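Local coordinates for beta-lactamase (PDB 5GWA), which probably hydrolyses beta-lactam antibiotics to substituted beta-amino acids as a class A extended-spectrum beta-lactamase, and is bound here to the inhibitor avibactam, at residues E12-D17 / E261-E266; Q169-F174 / I233-L238; T191-T196 / G209-H214. One frame throughout, in Å; residues are numbered along the deposited sequence.

Interaction 1 (E12-D17 / E261-E266); sequences EKYLKD and EKIIAE. With NA (sodium ion), chain M.
Tyr14 reaches across to Ile263 and Glu266 with the phenol end of its side chain. Its OH lies 3.5 Å from Ile263 CA, which sits at the ring edge and in the ring plane, and 3.6 Å from Glu266 CG. The approach is by van der Waals contact. With CG anti to the backbone N (chi1 176°), the ring extends from its own helix onto the other one, where CE2 comes within 4.1 Å of Ile263 CG1. Glu266 crosses the tyrosine at about a right angle; its aliphatic CB and CG do the touching, and a bend at chi2 (-81°) carries the carboxylate away. Beside this, Leu15 CD2 meets Ile263 CG2 at 4.1 Å. The two segments belong to helices 4-15 and 257-276, the first and last helices of the class A fold, here packed next to each other at the sheet. Strand 21-28 lies beneath both, since Leu15 and Ile263 each touch Val22, and Lys18 makes a cation-pi contact with Tyr14. On the far side of helix 257-276, Glu261 OE2 binds a sodium ion at 2.7 Å and accepts a hydrogen bond from Arg201 NE, while OE1 forms a salt bridge with Lys76 of the second subunit.

Interaction 2 (Q169-F174 / I233-L238); sequences QLLKKF and IGIITL. With SO4 (sulfate ion), chain C.
Helix packing on the central antiparallel sheet brings Leu171 of helix 164-175 against Gly234 and Ile235 of strand 227-237. The axes of the short segments run 8.8 Å apart at an angle of 52°, and the CA atoms come nearest at Leu171 and Gly234, 7.0 Å apart. The two methyls of Leu171 divide the work. Leu171 CD1 rests on the Gly234 peptide, 3.7 Å from Gly234 O, and also reaches Ile233 CB at 4.3 Å; Leu171 CD2 meets Ile235 CD1 at 3.8 Å, the two side chains running antiparallel past one another where their ends overlap. The same Ile235 CD1 lies near the plane of the Phe174 ring, at its edge, 4.1 Å from Phe174 CD2. An unusual chi2 of 99° places this methyl between leucine and phenylalanine. In this alpha/beta part of the class A fold the side chains that meet are apolar and buried, and helix 49-63 packs alongside: Phe51 touches Leu171 and meets Phe174 edge-to-face, while Leu55 also packs on Phe174. Beyond the helix contact, the strand reaches a sulfate ion, probably from the crystallisation liquor: Thr237 OG1 donates to its O3 at 3.0 Å, and His243 NE2 is hydrogen-bonded to the same ion.

Interaction 3 (T191-T196 / G209-H214); sequences TMIETT and GTVVAH. With NA (sodium ion), chain T; NA (sodium ion), chain N.
Thr195 meets His214 with both branches of its side chain. Its CB stands 3.5 Å from His214 O. From there OG1, anti to the carbonyl carbon (chi1 -67°), approaches two carbonyl oxygens, His214 O at 2.9 Å and Met192 O at 3.1 Å. The other branch, CG2, lies over one face of the imidazole, 3.8 Å from the ring centroid and 24° off the normal: a CH-pi contact displaced toward the rim, nearest to NE2. The backbone joins the same two segments, for His214 N donates to Met192 O at 3.0 Å in a nearly straight bond (166° at the hydrogen). This ties the end of helix 182-193 to strand 212-218, which within the chain is an outermost strand of the class A central sheet and leads on to Lys215, Thr216, Gly217 and Ser218 of the avibactam pocket. Further along, Ile193 CG1 packs on Ala213 CB at 3.7 Å and its CD1 on Val211 CG1.

The imidazole is held at both nitrogens: ND1 is hydrogen-bonded to Asp232 OD1, and NE2 binds a sodium ion at 2.9 Å, which lies in the ring plane and is also bound by Thr197 O and a water. A second sodium ion, bound by Ile193 O and Thr195 O, sits at the ring edge as well, also in plane.

Interactions 2 and 3 adjoin, with centres 11 Å apart, because strands 227-237 and 212-218 are neighbours in the five-stranded antiparallel sheet; probable hydrogen bonds from Ile235 N to Ala213 O and from Thr237 N to Val211 O join them. Their helices, 164-175 and 182-193, also follow each other in the chain. Interaction 1 stands apart, its centre 21 Å from that of interaction 2 and 22 Å from that of interaction 3, where helices 4-15 and 257-276 come together. Along the chain the three are nested: 191-196 / 209-214 inside 169-174 / 233-238, and both inside 12-17 / 261-266. The end helices pack side by side, with the inhibitor-pocket residues all between them in sequence.

Interaction 1 (E12-D17 / E261-E266)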
ATOM      1  N   GLU A  12     -17.697 -19.354  21.100  1.00 22.47           N
ATOM      2  CA  GLU A  12     -17.966 -18.307  22.078  1.00 20.37           C
ATOM      3  C   GLU A  12     -16.969 -18.361  23.243  1.00 20.07           C
ATOM      4  O   GLU A  12     -16.429 -17.336  23.643  1.00 20.65           O
ATOM      5  CB  GLU A  12     -19.428 -18.405  22.557  1.00 22.47           C
ATOM      6  CG  GLU A  12     -20.410 -17.909  21.496  1.00 26.07           C
ATOM      7  CD  GLU A  12     -21.871 -18.009  21.897  1.00 32.13           C
ATOM      8  OE1 GLU A  12     -22.161 -18.707  22.874  1.00 39.35           O
ATOM      9  OE2 GLU A  12     -22.742 -17.463  21.177  1.00 37.53           O
ATOM     10  N   LYS A  13     -16.582 -19.567  23.638  1.00 22.60           N
ATOM     11  CA  LYS A  13     -15.639 -19.718  24.744  1.00 24.60           C
ATOM     12  C   LYS A  13     -14.239 -19.288  24.335  1.00 23.56           C
ATOM     13  O   LYS A  13     -13.541 -18.603  25.085  1.00 23.00           O
ATOM     14  CB  LYS A  13     -15.635 -21.163  25.240  1.00 27.31           C
ATOM     15  CG  LYS A  13     -14.715 -21.405  26.427  1.00 33.52           C
ATOM     16  CD  LYS A  13     -14.931 -22.785  27.035  1.00 41.23           C
ATOM     17  CE  LYS A  13     -13.905 -23.085  28.116  1.00 45.96           C
ATOM     18  NZ  LYS A  13     -13.816 -24.546  28.388  1.00 49.10           N
ATOM     19  N   TYR A  14     -13.854 -19.661  23.117  1.00 22.43           N
ATOM     20  CA  TYR A  14     -12.596 -19.191  22.509  1.00 23.00           C
ATOM     21  C   TYR A  14     -12.487 -17.663  22.481  1.00 19.09           C
ATOM     22  O   TYR A  14     -11.433 -17.065  22.737  1.00 22.66           O
ATOM     23  CB  TYR A  14     -12.481 -19.783  21.092  1.00 20.54           C
ATOM     24  CG  TYR A  14     -11.257 -19.299  20.321  1.00 22.45           C
ATOM     25  CD1 TYR A  14      -9.982 -19.683  20.691  1.00 18.86           C
ATOM     26  CD2 TYR A  14     -11.374 -18.350  19.323  1.00 20.10           C
ATOM     27  CE1 TYR A  14      -8.868 -19.198  20.041  1.00 19.34           C
ATOM     28  CE2 TYR A  14     -10.279 -17.894  18.642  1.00 19.89           C
ATOM     29  CZ  TYR A  14      -9.024 -18.302  19.014  1.00 19.26           C
ATOM     30  OH  TYR A  14      -7.918 -17.812  18.384  1.00 18.06           O
ATOM     31  N   LEU A  15     -13.602 -17.018  22.200  1.00 19.45           N
ATOM     32  CA  LEU A  15     -13.641 -15.595  22.028  1.00 18.56           C
ATOM     33  C   LEU A  15     -13.655 -14.810  23.346  1.00 17.62           C
ATOM     34  O   LEU A  15     -13.367 -13.619  23.358  1.00 19.62           O
ATOM     35  CB  LEU A  15     -14.883 -15.236  21.218  1.00 18.01           C
ATOM     36  CG  LEU A  15     -14.806 -15.473  19.724  1.00 16.50           C
ATOM     37  CD1 LEU A  15     -16.164 -15.107  19.113  1.00 17.36           C
ATOM     38  CD2 LEU A  15     -13.671 -14.687  19.092  1.00 18.57           C
ATOM     39  N   LYS A  16     -13.890 -15.521  24.457  1.00 22.95           N
ATOM     40  CA  LYS A  16     -14.041 -14.885  25.762  1.00 26.67           C
ATOM     41  C   LYS A  16     -12.891 -13.960  26.142  1.00 22.75           C
ATOM     42  O   LYS A  16     -13.127 -12.898  26.716  1.00 26.77           O
ATOM     43  CB  LYS A  16     -14.202 -15.953  26.856  1.00 30.96           C
ATOM     44  CG  LYS A  16     -15.632 -16.431  27.057  1.00 40.65           C
ATOM     45  CD  LYS A  16     -15.699 -17.613  28.018  1.00 45.18           C
ATOM     46  CE  LYS A  16     -14.910 -17.356  29.295  1.00 52.83           C
ATOM     47  NZ  LYS A  16     -15.298 -18.293  30.388  1.00 58.61           N
ATOM     48  N   ASP A  17     -11.654 -14.389  25.906  1.00 22.58           N
ATOM     49  CA  ASP A  17     -10.487 -13.602  26.318  1.00 24.60           C
ATOM     50  C   ASP A  17      -9.814 -12.839  25.200  1.00 21.43           C
ATOM     51  O   ASP A  17      -8.710 -12.320  25.373  1.00 25.02           O
ATOM     52  CB  ASP A  17      -9.454 -14.480  27.025  1.00 25.72           C
ATOM     53  CG  ASP A  17      -8.829 -15.507  26.115  1.00 32.44           C
ATOM     54  OD1 ASP A  17      -9.103 -15.486  24.897  1.00 25.29           O
ATOM     55  OD2 ASP A  17      -8.083 -16.368  26.623  1.00 29.90           O
ATOM     56  N   GLU A 261      -5.334 -12.640  13.126  1.00 13.58           N
ATOM     57  CA  GLU A 261      -5.374 -13.651  12.093  1.00 13.05           C
ATOM     58  C   GLU A 261      -5.654 -15.030  12.663  1.00 13.57           C
ATOM     59  O   GLU A 261      -6.422 -15.795  12.116  1.00 11.10           O
ATOM     60  CB  GLU A 261      -4.089 -13.660  11.258  1.00 13.51           C
ATOM     61  CG  GLU A 261      -3.833 -12.355  10.543  1.00 13.37           C
ATOM     62  CD  GLU A 261      -2.861 -12.507   9.384  1.00 18.70           C
ATOM     63  OE1 GLU A 261      -1.719 -12.878   9.600  1.00 19.47           O
ATOM     64  OE2 GLU A 261      -3.236 -12.265   8.228  1.00 18.62           O
ATOM     65  N   LYS A 262      -5.015 -15.339  13.789  1.00 13.18           N
ATOM     66  CA  LYS A 262      -5.201 -16.600  14.437  1.00 14.26           C
ATOM     67  C   LYS A 262      -6.634 -16.832  14.884  1.00 12.35           C
ATOM     68  O   LYS A 262      -7.144 -17.937  14.761  1.00 12.31           O
ATOM     69  CB  LYS A 262      -4.243 -16.678  15.635  1.00 15.99           C
ATOM     70  CG  LYS A 262      -4.289 -17.976  16.405  1.00 20.72           C
ATOM     71  CD  LYS A 262      -3.654 -19.113  15.629  1.00 22.04           C
ATOM     72  CE  LYS A 262      -2.152 -19.181  15.859  1.00 30.21           C
ATOM     73  NZ  LYS A 262      -1.483 -20.150  14.939  1.00 31.07           N
ATOM     74  N   ILE A 263      -7.333 -15.757  15.272  1.00 12.89           N
ATOM     75  CA  ILE A 263      -8.751 -15.890  15.608  1.00 11.91           C
ATOM     76  C   ILE A 263      -9.542 -16.433  14.429  1.00 11.97           C
ATOM     77  O   ILE A 263     -10.338 -17.368  14.565  1.00 11.25           O
ATOM     78  CB  ILE A 263      -9.352 -14.561  16.074  1.00 11.83           C
ATOM     79  CG1 ILE A 263      -8.862 -14.222  17.499  1.00 11.79           C
ATOM     80  CG2 ILE A 263     -10.872 -14.619  16.094  1.00 12.06           C
ATOM     81  CD1 ILE A 263      -9.064 -12.795  17.900  1.00 13.29           C
ATOM     82  N   ILE A 264      -9.272 -15.888  13.246  1.00 11.66           N
ATOM     83  CA  ILE A 264      -9.957 -16.378  12.046  1.00 10.25           C
ATOM     84  C   ILE A 264      -9.614 -17.830  11.759  1.00 10.22           C
ATOM     85  O   ILE A 264     -10.503 -18.658  11.493  1.00 11.18           O
ATOM     86  CB  ILE A 264      -9.618 -15.514  10.804  1.00  9.83           C
ATOM     87  CG1 ILE A 264      -9.965 -14.038  11.076  1.00  9.35           C
ATOM     88  CG2 ILE A 264     -10.372 -16.025   9.573  1.00 10.25           C
ATOM     89  CD1 ILE A 264      -9.518 -13.065  10.013  1.00  9.17           C
ATOM     90  N   ALA A 265      -8.324 -18.147  11.860  1.00 11.84           N
ATOM     91  CA  ALA A 265      -7.815 -19.469  11.504  1.00 11.85           C
ATOM     92  C   ALA A 265      -8.387 -20.537  12.450  1.00 11.92           C
ATOM     93  O   ALA A 265      -8.821 -21.599  12.028  1.00 12.61           O
ATOM     94  CB  ALA A 265      -6.284 -19.466  11.539  1.00 12.91           C
ATOM     95  N   GLU A 266      -8.433 -20.198  13.742  1.00 13.70           N
ATOM     96  CA  GLU A 266      -8.892 -21.128  14.757  1.00 15.53           C
ATOM     97  C   GLU A 266     -10.399 -21.329  14.684  1.00 12.61           C
ATOM     98  O   GLU A 266     -10.864 -22.461  14.730  1.00 15.03           O
ATOM     99  CB  GLU A 266      -8.510 -20.663  16.145  1.00 14.59           C
ATOM    100  CG  GLU A 266      -7.019 -20.742  16.419  1.00 15.57           C
ATOM    101  CD  GLU A 266      -6.545 -22.137  16.803  1.00 20.29           C
ATOM    102  OE1 GLU A 266      -7.266 -23.136  16.593  1.00 20.57           O
ATOM    103  OE2 GLU A 266      -5.403 -22.215  17.309  1.00 22.02           O
TER
HETATM  104 NA    NA M 312      -2.364 -14.237   6.564  1.00 25.78          NA

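Interaction 2 (Q169-F174 / I233-L238)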
ATOM      1  N   GLN A 169     -24.969 -15.416   3.166  1.00 11.05           N
ATOM      2  CA  GLN A 169     -26.139 -15.474   2.269  1.00 11.14           C
ATOM      3  C   GLN A 169     -25.742 -15.118   0.852  1.00 14.19           C
ATOM      4  O   GLN A 169     -26.102 -15.823  -0.110  1.00 14.34           O
ATOM      5  CB  GLN A 169     -27.245 -14.566   2.772  1.00 12.88           C
ATOM      6  CG  GLN A 169     -27.880 -15.065   4.062  1.00 16.11           C
ATOM      7  CD  GLN A 169     -28.582 -13.969   4.838  1.00 19.93           C
ATOM      8  OE1 GLN A 169     -28.979 -12.946   4.272  1.00 21.63           O
ATOM      9  NE2 GLN A 169     -28.783 -14.198   6.130  1.00 21.78           N
ATOM     10  N   LEU A 170     -24.994 -14.026   0.726  1.00 11.44           N
ATOM     11  CA  LEU A 170     -24.517 -13.617  -0.584  1.00 12.32           C
ATOM     12  C   LEU A 170     -23.568 -14.622  -1.190  1.00 13.00           C
ATOM     13  O   LEU A 170     -23.587 -14.858  -2.427  1.00 12.88           O
ATOM     14  CB  LEU A 170     -23.899 -12.223  -0.495  1.00 12.74           C
ATOM     15  CG  LEU A 170     -23.379 -11.596  -1.789  1.00 12.38           C
ATOM     16  CD1 LEU A 170     -24.578 -11.273  -2.681  1.00 12.76           C
ATOM     17  CD2 LEU A 170     -22.584 -10.311  -1.545  1.00 11.25           C
ATOM     18  N   LEU A 171     -22.607 -15.116  -0.403  1.00 11.47           N
ATOM     19  CA  LEU A 171     -21.661 -16.111  -0.906  1.00 11.46           C
ATOM     20  C   LEU A 171     -22.351 -17.374  -1.409  1.00 12.53           C
ATOM     21  O   LEU A 171     -21.908 -17.972  -2.390  1.00 12.58           O
ATOM     22  CB  LEU A 171     -20.641 -16.486   0.168  1.00 11.66           C
ATOM     23  CG  LEU A 171     -19.604 -15.415   0.473  1.00 10.43           C
ATOM     24  CD1 LEU A 171     -18.969 -15.684   1.809  1.00 11.34           C
ATOM     25  CD2 LEU A 171     -18.528 -15.294  -0.594  1.00 12.46           C
ATOM     26  N   LYS A 172     -23.437 -17.771  -0.749  1.00 12.55           N
ATOM     27  CA  LYS A 172     -24.189 -18.955  -1.158  1.00 13.09           C
ATOM     28  C   LYS A 172     -24.981 -18.748  -2.458  1.00 13.16           C
ATOM     29  O   LYS A 172     -24.876 -19.594  -3.361  1.00 16.08           O
ATOM     30  CB  LYS A 172     -25.109 -19.395  -0.020  1.00 13.84           C
ATOM     31  CG  LYS A 172     -25.984 -20.590  -0.349  1.00 14.75           C
ATOM     32  CD  LYS A 172     -26.687 -21.083   0.893  1.00 16.95           C
ATOM     33  CE  LYS A 172     -27.543 -22.304   0.620  1.00 20.36           C
ATOM     34  NZ  LYS A 172     -27.870 -23.036   1.873  1.00 19.60           N
ATOM     35  N   LYS A 173     -25.606 -17.585  -2.610  1.00 14.14           N
ATOM     36  CA  LYS A 173     -26.270 -17.192  -3.871  1.00 15.92           C
ATOM     37  C   LYS A 173     -25.248 -17.247  -4.987  1.00 16.24           C
ATOM     38  O   LYS A 173     -25.461 -17.810  -6.067  1.00 15.96           O
ATOM     39  CB  LYS A 173     -26.840 -15.786  -3.765  1.00 16.93           C
ATOM     40  CG  LYS A 173     -28.050 -15.677  -2.853  1.00 22.13           C
ATOM     41  CD  LYS A 173     -28.724 -14.324  -3.000  1.00 22.16           C
ATOM     42  CE  LYS A 173     -29.900 -14.186  -2.057  1.00 29.50           C
ATOM     43  NZ  LYS A 173     -31.120 -14.725  -2.730  1.00 30.61           N
ATOM     44  N   PHE A 174     -24.060 -16.718  -4.703  1.00 13.42           N
ATOM     45  CA  PHE A 174     -23.009 -16.729  -5.717  1.00 12.75           C
ATOM     46  C   PHE A 174     -22.568 -18.159  -6.066  1.00 17.44           C
ATOM     47  O   PHE A 174     -22.427 -18.479  -7.261  1.00 17.23           O
ATOM     48  CB  PHE A 174     -21.797 -15.925  -5.216  1.00 12.96           C
ATOM     49  CG  PHE A 174     -20.524 -16.217  -5.945  1.00 15.01           C
ATOM     50  CD1 PHE A 174     -20.363 -15.828  -7.252  1.00 15.08           C
ATOM     51  CD2 PHE A 174     -19.449 -16.800  -5.284  1.00 14.70           C
ATOM     52  CE1 PHE A 174     -19.197 -16.098  -7.923  1.00 13.98           C
ATOM     53  CE2 PHE A 174     -18.269 -17.070  -5.960  1.00 16.31           C
ATOM     54  CZ  PHE A 174     -18.131 -16.663  -7.271  1.00 15.43           C
ATOM     55  N   ILE A 233     -13.482 -13.837   4.164  1.00  8.44           N
ATOM     56  CA  ILE A 233     -14.784 -14.384   3.764  1.00  8.67           C
ATOM     57  C   ILE A 233     -14.583 -15.332   2.603  1.00  9.44           C
ATOM     58  O   ILE A 233     -13.694 -15.093   1.784  1.00  9.03           O
ATOM     59  CB  ILE A 233     -15.809 -13.277   3.396  1.00  9.71           C
ATOM     60  CG1 ILE A 233     -15.495 -12.609   2.062  1.00  9.52           C
ATOM     61  CG2 ILE A 233     -15.870 -12.250   4.505  1.00  9.26           C
ATOM     62  CD1 ILE A 233     -16.623 -11.717   1.577  1.00 10.52           C
ATOM     63  N   GLY A 234     -15.357 -16.410   2.522  1.00  8.81           N
ATOM     64  CA  GLY A 234     -15.169 -17.319   1.376  1.00  9.64           C
ATOM     65  C   GLY A 234     -16.006 -18.551   1.417  1.00 10.42           C
ATOM     66  O   GLY A 234     -16.877 -18.711   2.276  1.00 10.42           O
ATOM     67  N   ILE A 235     -15.709 -19.429   0.472  1.00 11.27           N
ATOM     68  CA  ILE A 235     -16.374 -20.729   0.359  1.00 13.06           C
ATOM     69  C   ILE A 235     -15.298 -21.787   0.402  1.00 12.61           C
ATOM     70  O   ILE A 235     -14.309 -21.698  -0.340  1.00 12.14           O
ATOM     71  CB  ILE A 235     -17.179 -20.875  -0.940  1.00 12.28           C
ATOM     72  CG1 ILE A 235     -18.121 -19.695  -1.158  1.00 14.83           C
ATOM     73  CG2 ILE A 235     -17.956 -22.214  -0.938  1.00 13.49           C
ATOM     74  CD1 ILE A 235     -17.552 -18.671  -2.112  1.00 17.30           C
ATOM     75  N   ILE A 236     -15.486 -22.803   1.246  1.00 11.43           N
ATOM     76  CA  ILE A 236     -14.479 -23.819   1.449  1.00 12.47           C
ATOM     77  C   ILE A 236     -15.015 -25.178   1.004  1.00 13.67           C
ATOM     78  O   ILE A 236     -16.172 -25.520   1.281  1.00 12.84           O
ATOM     79  CB  ILE A 236     -14.062 -23.837   2.920  1.00 13.67           C
ATOM     80  CG1 ILE A 236     -13.485 -22.454   3.263  1.00 14.36           C
ATOM     81  CG2 ILE A 236     -13.050 -24.914   3.216  1.00 14.56           C
ATOM     82  CD1 ILE A 236     -13.041 -22.268   4.687  1.00 14.48           C
ATOM     83  N   THR A 237     -14.144 -25.942   0.362  1.00 13.44           N
ATOM     84  CA  THR A 237     -14.472 -27.288  -0.104  1.00 15.26           C
ATOM     85  C   THR A 237     -14.016 -28.290   0.931  1.00 13.71           C
ATOM     86  O   THR A 237     -12.857 -28.346   1.323  1.00 14.00           O
ATOM     87  CB  THR A 237     -13.811 -27.592  -1.443  1.00 13.12           C
ATOM     88  OG1 THR A 237     -14.134 -26.563  -2.373  1.00 12.12           O
ATOM     89  CG2 THR A 237     -14.275 -28.963  -1.990  1.00 16.22           C
ATOM     90  N   LEU A 238     -14.963 -29.138   1.320  1.00 15.72           N
ATOM     91  CA  LEU A 238     -14.692 -30.212   2.262  1.00 15.68           C
ATOM     92  C   LEU A 238     -14.066 -31.417   1.545  1.00 18.23           C
ATOM     93  O   LEU A 238     -14.104 -31.499   0.320  1.00 20.23           O
ATOM     94  CB  LEU A 238     -15.997 -30.600   2.966  1.00 16.94           C
ATOM     95  CG  LEU A 238     -16.538 -29.531   3.950  1.00 17.63           C
ATOM     96  CD1 LEU A 238     -18.027 -29.694   4.088  1.00 18.44           C
ATOM     97  CD2 LEU A 238     -15.822 -29.633   5.275  1.00 17.82           C
TER
HETATM   98  S   SO4 C 302     -14.055 -27.306  -5.939  1.00 16.61           S
HETATM   99  O1  SO4 C 302     -14.653 -27.471  -7.273  1.00 26.09           O
HETATM  100  O2  SO4 C 302     -13.476 -25.973  -6.063  1.00 23.68           O
HETATM  101  O3  SO4 C 302     -15.220 -27.407  -5.036  1.00 24.19           O
HETATM  102  O4  SO4 C 302     -13.106 -28.421  -5.789  1.00 27.68           O

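Interaction 3 (T191-T196 / G209-H214)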
ATOM      1  N   THR A 191     -10.824 -16.812  -9.571  1.00 13.00           N
ATOM      2  CA  THR A 191     -10.056 -15.649  -9.112  1.00 13.74           C
ATOM      3  C   THR A 191      -9.991 -15.644  -7.545  1.00 11.72           C
ATOM      4  O   THR A 191      -8.910 -15.453  -6.932  1.00 13.48           O
ATOM      5  CB  THR A 191     -10.689 -14.390  -9.675  1.00 15.85           C
ATOM      6  OG1 THR A 191     -10.598 -14.427 -11.124  1.00 16.70           O
ATOM      7  CG2 THR A 191     -10.000 -13.185  -9.171  1.00 16.02           C
ATOM      8  N   MET A 192     -11.087 -16.056  -6.943  1.00 11.55           N
ATOM      9  CA  MET A 192     -11.145 -16.193  -5.464  1.00 12.09           C
ATOM     10  C   MET A 192     -10.347 -17.351  -4.864  1.00 12.08           C
ATOM     11  O   MET A 192      -9.780 -17.250  -3.788  1.00 11.62           O
ATOM     12  CB  MET A 192     -12.598 -16.291  -5.046  1.00 10.26           C
ATOM     13  CG  MET A 192     -13.360 -14.987  -5.220  1.00 13.09           C
ATOM     14  SD  MET A 192     -15.102 -15.083  -4.861  1.00 15.21           S
ATOM     15  CE  MET A 192     -15.011 -15.277  -3.073  1.00 15.58           C
ATOM     16  N   ILE A 193     -10.218 -18.457  -5.614  1.00 13.27           N
ATOM     17  CA  ILE A 193      -9.296 -19.516  -5.234  1.00 12.20           C
ATOM     18  C   ILE A 193      -7.849 -19.137  -5.394  1.00 12.36           C
ATOM     19  O   ILE A 193      -6.992 -19.486  -4.569  1.00 13.40           O
ATOM     20  CB  ILE A 193      -9.616 -20.828  -6.013  1.00 13.89           C
ATOM     21  CG1 ILE A 193     -11.046 -21.281  -5.703  1.00 13.83           C
ATOM     22  CG2 ILE A 193      -8.631 -21.900  -5.631  1.00 15.52           C
ATOM     23  CD1 ILE A 193     -11.567 -22.350  -6.676  1.00 13.96           C
ATOM     24  N   GLU A 194      -7.585 -18.314  -6.426  1.00 13.01           N
ATOM     25  CA  GLU A 194      -6.269 -17.795  -6.721  1.00 14.69           C
ATOM     26  C   GLU A 194      -5.820 -16.698  -5.768  1.00 13.42           C
ATOM     27  O   GLU A 194      -4.695 -16.237  -5.847  1.00 15.83           O
ATOM     28  CB  GLU A 194      -6.242 -17.284  -8.171  1.00 15.84           C
ATOM     29  CG  GLU A 194      -6.204 -18.420  -9.208  1.00 17.51           C
ATOM     30  CD  GLU A 194      -6.484 -18.003 -10.644  1.00 25.46           C
ATOM     31  OE1 GLU A 194      -6.616 -16.793 -10.949  1.00 20.74           O
ATOM     32  OE2 GLU A 194      -6.530 -18.924 -11.509  1.00 28.15           O
ATOM     33  N   THR A 195      -6.710 -16.225  -4.912  1.00 13.43           N
ATOM     34  CA  THR A 195      -6.317 -15.237  -3.906  1.00 11.58           C
ATOM     35  C   THR A 195      -5.045 -15.633  -3.179  1.00 12.91           C
ATOM     36  O   THR A 195      -4.905 -16.790  -2.711  1.00 13.94           O
ATOM     37  CB  THR A 195      -7.488 -15.022  -2.933  1.00 11.52           C
ATOM     38  OG1 THR A 195      -8.553 -14.391  -3.657  1.00 12.03           O
ATOM     39  CG2 THR A 195      -7.120 -14.169  -1.703  1.00 10.99           C
ATOM     40  N   THR A 196      -4.104 -14.685  -3.048  1.00 11.79           N
ATOM     41  CA  THR A 196      -2.850 -14.940  -2.380  1.00 12.57           C
ATOM     42  C   THR A 196      -2.793 -14.310  -0.991  1.00 12.95           C
ATOM     43  O   THR A 196      -1.873 -14.597  -0.214  1.00 15.72           O
ATOM     44  CB  THR A 196      -1.638 -14.446  -3.180  1.00 15.14           C
ATOM     45  OG1 THR A 196      -1.783 -13.063  -3.474  1.00 16.55           O
ATOM     46  CG2 THR A 196      -1.573 -15.200  -4.490  1.00 13.72           C
ATOM     47  N   GLY A 209      -3.706 -27.858   0.860  1.00 26.75           N
ATOM     48  CA  GLY A 209      -4.407 -28.126  -0.391  1.00 25.58           C
ATOM     49  C   GLY A 209      -5.908 -27.962  -0.320  1.00 22.07           C
ATOM     50  O   GLY A 209      -6.605 -28.130  -1.324  1.00 19.81           O
ATOM     51  N   THR A 210      -6.438 -27.608   0.844  1.00 19.57           N
ATOM     52  CA  THR A 210      -7.881 -27.389   0.950  1.00 15.67           C
ATOM     53  C   THR A 210      -8.247 -26.227   0.013  1.00 16.20           C
ATOM     54  O   THR A 210      -7.555 -25.203   0.003  1.00 16.10           O
ATOM     55  CB  THR A 210      -8.278 -27.059   2.404  1.00 16.41           C
ATOM     56  OG1 THR A 210      -7.943 -28.151   3.262  1.00 19.26           O
ATOM     57  CG2 THR A 210      -9.733 -26.767   2.564  1.00 15.71           C
ATOM     58  N   VAL A 211      -9.301 -26.383  -0.782  1.00 13.44           N
ATOM     59  CA  VAL A 211      -9.752 -25.307  -1.661  1.00 13.65           C
ATOM     60  C   VAL A 211     -10.522 -24.277  -0.843  1.00 13.46           C
ATOM     61  O   VAL A 211     -11.524 -24.607  -0.250  1.00 12.78           O
ATOM     62  CB  VAL A 211     -10.644 -25.796  -2.805  1.00 13.67           C
ATOM     63  CG1 VAL A 211     -10.985 -24.647  -3.732  1.00 14.50           C
ATOM     64  CG2 VAL A 211      -9.954 -26.910  -3.590  1.00 12.64           C
ATOM     65  N   VAL A 212     -10.051 -23.032  -0.912  1.00 12.17           N
ATOM     66  CA  VAL A 212     -10.645 -21.885  -0.203  1.00 12.30           C
ATOM     67  C   VAL A 212     -10.730 -20.707  -1.165  1.00 10.91           C
ATOM     68  O   VAL A 212      -9.703 -20.205  -1.658  1.00 11.32           O
ATOM     69  CB  VAL A 212      -9.829 -21.488   1.031  1.00 12.18           C
ATOM     70  CG1 VAL A 212     -10.493 -20.301   1.732  1.00 12.80           C
ATOM     71  CG2 VAL A 212      -9.686 -22.668   1.979  1.00 13.97           C
ATOM     72  N   ALA A 213     -11.950 -20.450  -1.605  1.00  9.19           N
ATOM     73  CA  ALA A 213     -12.256 -19.323  -2.494  1.00  9.29           C
ATOM     74  C   ALA A 213     -12.599 -18.166  -1.587  1.00  9.94           C
ATOM     75  O   ALA A 213     -13.634 -18.199  -0.933  1.00 11.00           O
ATOM     76  CB  ALA A 213     -13.462 -19.669  -3.356  1.00  9.67           C
ATOM     77  N   HIS A 214     -11.743 -17.152  -1.536  1.00  8.91           N
ATOM     78  CA  HIS A 214     -11.918 -16.152  -0.494  1.00  8.42           C
ATOM     79  C   HIS A 214     -11.446 -14.766  -0.837  1.00  8.33           C
ATOM     80  O   HIS A 214     -10.751 -14.554  -1.812  1.00  8.64           O
ATOM     81  CB  HIS A 214     -11.277 -16.626   0.807  1.00  9.01           C
ATOM     82  CG  HIS A 214      -9.791 -16.597   0.819  1.00 10.84           C
ATOM     83  ND1 HIS A 214      -9.074 -15.755   1.630  1.00  9.63           N
ATOM     84  CD2 HIS A 214      -8.871 -17.301   0.116  1.00  9.89           C
ATOM     85  CE1 HIS A 214      -7.784 -15.945   1.453  1.00 10.17           C
ATOM     86  NE2 HIS A 214      -7.634 -16.860   0.514  1.00 10.91           N
TER
HETATM   87 NA    NA T 319      -6.757 -18.796  -1.811  1.00 24.80          NA
HETATM   88 NA    NA N 313      -4.780 -17.098   0.297  1.00 24.38          NA
HETATM   89  O   HOH W   1      -2.768 -18.685  -0.520  1.00 33.50           O